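Long-range contact in cytochrome c' (Thermochromatium tepidum, PDB 3VRC), which carries a covalently bound heme c and probably takes part in electron transfer in a purple photosynthetic bacterium: residues E7-R12 against V69-K74. Sequence-based numbering, arbitrary orientation. Where two conformers were deposited one is given.
Sequences EQIETR and VKTRAK. With HEC (heme c), chain L.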
loop_
_atom_site.group_PDB
_atom_site.type_symbol
_atom_site.label_atom_id
_atom_site.label_comp_id
_atom_site.label_asym_id
_atom_site.label_seq_id
_atom_site.Cartn_x
_atom_site.Cartn_y
_atom_site.Cartn_z
ATOM N N GLU B 7 1.223 -15.748 5.006
ATOM C CA GLU B 7 1.485 -14.665 4.066
ATOM C C GLU B 7 0.224 -13.818 3.833
ATOM O O GLU B 7 0.344 -12.605 3.628
ATOM C CB GLU B 7 2.008 -15.240 2.747
ATOM C CG GLU B 7 3.412 -15.825 2.918
ATOM C CD GLU B 7 3.812 -16.618 1.709
ATOM O OE1 GLU B 7 3.047 -17.395 1.127
ATOM O OE2 GLU B 7 4.938 -16.392 1.251
ATOM N N GLN B 8 -0.952 -14.420 3.804
ATOM C CA GLN B 8 -2.180 -13.641 3.613
ATOM C C GLN B 8 -2.369 -12.689 4.792
ATOM O O GLN B 8 -2.712 -11.520 4.608
ATOM C CB GLN B 8 -3.390 -14.574 3.500
ATOM C CG GLN B 8 -3.446 -15.278 2.175
ATOM C CD GLN B 8 -4.590 -16.276 2.191
ATOM O OE1 GLN B 8 -5.729 -15.894 2.341
ATOM N NE2 GLN B 8 -4.253 -17.569 2.151
ATOM N N ILE B 9 -2.142 -13.165 6.016
ATOM C CA ILE B 9 -2.274 -12.313 7.205
ATOM C C ILE B 9 -1.269 -11.175 7.110
ATOM O O ILE B 9 -1.606 -9.999 7.311
ATOM C CB ILE B 9 -2.081 -13.121 8.492
ATOM C CG1 ILE B 9 -3.232 -14.130 8.679
ATOM C CG2 ILE B 9 -1.991 -12.217 9.671
ATOM C CD1 ILE B 9 -2.922 -15.188 9.751
ATOM N N GLU B 10 -0.006 -11.497 6.823
ATOM C CA GLU B 10 0.988 -10.429 6.770
ATOM C C GLU B 10 0.678 -9.430 5.668
ATOM O O GLU B 10 0.891 -8.232 5.842
ATOM C CB GLU B 10 2.369 -11.009 6.568
ATOM C CG GLU B 10 2.860 -11.713 7.820
ATOM C CD GLU B 10 4.167 -12.349 7.554
ATOM O OE1 GLU B 10 4.261 -13.101 6.517
ATOM O OE2 GLU B 10 5.110 -12.095 8.365
ATOM N N THR B 11 0.194 -9.910 4.547
ATOM C CA THR B 11 -0.058 -9.021 3.406
ATOM C C THR B 11 -1.244 -8.092 3.710
ATOM O O THR B 11 -1.196 -6.901 3.367
ATOM C CB THR B 11 -0.243 -9.793 2.144
ATOM O OG1 THR B 11 0.937 -10.607 1.893
ATOM C CG2 THR B 11 -0.437 -8.887 0.918
ATOM N N ARG B 12 -2.327 -8.633 4.293
ATOM C CA ARG B 12 -3.444 -7.744 4.586
ATOM C C ARG B 12 -3.032 -6.743 5.627
ATOM O O ARG B 12 -3.378 -5.545 5.532
ATOM C CB ARG B 12 -4.716 -8.542 4.946
ATOM C CG ARG B 12 -4.708 -9.253 6.310
ATOM C CD ARG B 12 -5.685 -10.423 6.296
ATOM N NE ARG B 12 -5.875 -10.982 7.614
ATOM C CZ ARG B 12 -6.425 -12.189 7.843
ATOM N NH1 ARG B 12 -6.774 -12.972 6.822
ATOM N NH2 ARG B 12 -6.675 -12.540 9.107
ATOM N N VAL B 69 3.200 -14.893 14.020
ATOM C CA VAL B 69 2.264 -14.060 13.231
ATOM C C VAL B 69 0.839 -14.083 13.813
ATOM O O VAL B 69 0.096 -15.051 13.713
ATOM C CB VAL B 69 2.262 -14.443 11.730
ATOM C CG1 VAL B 69 1.247 -13.602 10.948
ATOM C CG2 VAL B 69 3.685 -14.331 11.154
ATOM N N LYS B 70 0.511 -13.006 14.488
ATOM C CA LYS B 70 -0.771 -12.882 15.192
ATOM C C LYS B 70 -1.727 -12.049 14.350
ATOM O O LYS B 70 -1.323 -11.083 13.711
ATOM C CB LYS B 70 -0.575 -12.193 16.515
ATOM C CG LYS B 70 0.334 -13.004 17.404
ATOM C CD LYS B 70 0.133 -12.725 18.888
ATOM C CE LYS B 70 1.109 -13.541 19.733
ATOM N NZ LYS B 70 1.038 -15.026 19.556
ATOM N N THR B 71 -2.992 -12.432 14.305
ATOM C CA THR B 71 -4.026 -11.693 13.634
ATOM C C THR B 71 -4.942 -10.998 14.617
ATOM O O THR B 71 -5.194 -11.528 15.703
ATOM C CB THR B 71 -4.808 -12.609 12.638
ATOM O OG1 THR B 71 -5.752 -11.783 11.973
ATOM C CG2 THR B 71 -5.589 -13.775 13.304
ATOM N N ARG B 72 -5.433 -9.817 14.236
ATOM C CA ARG B 72 -6.484 -9.148 14.959
ATOM C C ARG B 72 -7.851 -9.343 14.322
ATOM O O ARG B 72 -8.833 -8.689 14.782
ATOM C CB ARG B 72 -6.151 -7.644 15.028
ATOM C CG ARG B 72 -4.954 -7.363 15.950
ATOM C CD ARG B 72 -4.450 -5.919 15.917
ATOM N NE ARG B 72 -5.477 -4.984 16.384
ATOM C CZ ARG B 72 -5.381 -3.661 16.292
ATOM N NH1 ARG B 72 -4.295 -3.069 15.761
ATOM N NH2 ARG B 72 -6.395 -2.927 16.735
ATOM N N ALA B 73 -7.981 -10.191 13.302
ATOM C CA ALA B 73 -9.273 -10.488 12.765
ATOM C C ALA B 73 -10.099 -11.303 13.764
ATOM O O ALA B 73 -9.641 -12.351 14.216
ATOM C CB ALA B 73 -9.136 -11.230 11.454
ATOM N N LYS B 74 -11.307 -10.861 14.086
ATOM C CA LYS B 74 -12.134 -11.585 15.073
ATOM C C LYS B 74 -12.795 -12.771 14.388
ATOM O O LYS B 74 -13.078 -12.793 13.197
ATOM C CB LYS B 74 -13.223 -10.653 15.569
ATOM C CG LYS B 74 -12.703 -9.570 16.506
ATOM C CD LYS B 74 -13.830 -8.754 17.184
ATOM C CE LYS B 74 -13.305 -7.910 18.306
ATOM N NZ LYS B 74 -14.429 -7.251 19.015
HETATM FE FE HEC L . -8.444 -2.052 9.008
HETATM C CHA HEC L . -6.319 -4.070 10.842
HETATM C CHB HEC L . -6.286 0.595 9.375
HETATM C CHC HEC L . -10.248 -0.251 6.749
HETATM C CHD HEC L . -10.564 -4.692 8.647
HETATM N NA HEC L . -6.650 -1.760 10.007
HETATM C C1A HEC L . -5.939 -2.698 10.687
HETATM C C2A HEC L . -4.820 -2.101 11.322
HETATM C C3A HEC L . -4.799 -0.734 10.929
HETATM C C4A HEC L . -5.944 -0.614 10.062
HETATM C CMA HEC L . -3.802 0.315 11.230
HETATM C CAA HEC L . -3.907 -2.774 12.297
HETATM C CBA HEC L . -2.499 -2.772 11.943
HETATM C CGA HEC L . -2.379 -3.516 10.660
HETATM O O1A HEC L . -1.554 -3.013 9.816
HETATM O O2A HEC L . -2.949 -4.586 10.412
HETATM N NB HEC L . -8.254 -0.193 8.175
HETATM C C1B HEC L . -7.353 0.738 8.459
HETATM C C2B HEC L . -7.631 2.005 7.820
HETATM C C3B HEC L . -8.752 1.727 7.036
HETATM C C4B HEC L . -9.117 0.349 7.277
HETATM C CMB HEC L . -6.878 3.260 7.931
HETATM C CAB HEC L . -9.570 2.639 6.139
HETATM C CBB HEC L . -8.833 3.597 5.289
HETATM N NC HEC L . -10.113 -2.411 7.888
HETATM C C1C HEC L . -10.739 -1.542 7.032
HETATM C C2C HEC L . -11.983 -2.093 6.499
HETATM C C3C HEC L . -12.034 -3.390 7.054
HETATM C C4C HEC L . -10.874 -3.526 7.916
HETATM C CMC HEC L . -12.901 -1.340 5.613
HETATM C CAC HEC L . -13.102 -4.444 6.900
HETATM C CBC HEC L . -13.992 -4.313 5.700
HETATM N ND HEC L . -8.484 -3.956 9.656
HETATM C C1D HEC L . -9.411 -4.911 9.401
HETATM C C2D HEC L . -9.089 -6.182 9.976
HETATM C C3D HEC L . -7.849 -6.045 10.543
HETATM C C4D HEC L . -7.478 -4.643 10.290
HETATM C CMD HEC L . -9.959 -7.421 9.945
HETATM C CAD HEC L . -6.968 -7.064 11.200
HETATM C CBD HEC L . -6.047 -7.729 10.141
HETATM C CGD HEC L . -5.229 -8.870 10.720
HETATM O O1D HEC L . -4.618 -8.646 11.806
HETATM O O2D HEC L . -5.240 -9.958 10.123
#
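The heme-propionate pocket of cytochrome c' joins Arg12 to Thr71 through a shared carboxylate, so that a cofactor bridges helix and loop. Propionate oxygen O2D of the heme takes three hydrogen bonds: from Arg12 NE at 2.8 Å, at a longer 3.1 Å from Arg12 NH2, and from Thr71 OG1 at 2.6 Å. The chain of Arg12, extended from CG to NE, brings its guanidinium edge-on to this oxygen, while Ile9 CG1 lies over one face, 3.8 Å above the plane. Thr71 OG1, turned to O2D by a chi1 of -177° that sets it anti to its own backbone nitrogen, also accepts from Ala73 N in an ST turn, and the other propionate oxygen, O1D, is held by Arg72 N at 2.8 Å. A leucine in place of Arg12 would probably leave the carboxylate oxygen O2D with Thr71 alone from this pair of segments and without this positive partner. Beside this polar cluster, Ile9 CG2 packs on Val69 CG1 at 3.7 Å. Helix 5-31 thus meets the loop leading into helix 75-78, whose Phe78 touches Arg12 and Ala73; on the same long connection after helix 36-50, Leu57 O accepts from Arg12 NH1 and Thr62 O from NH2.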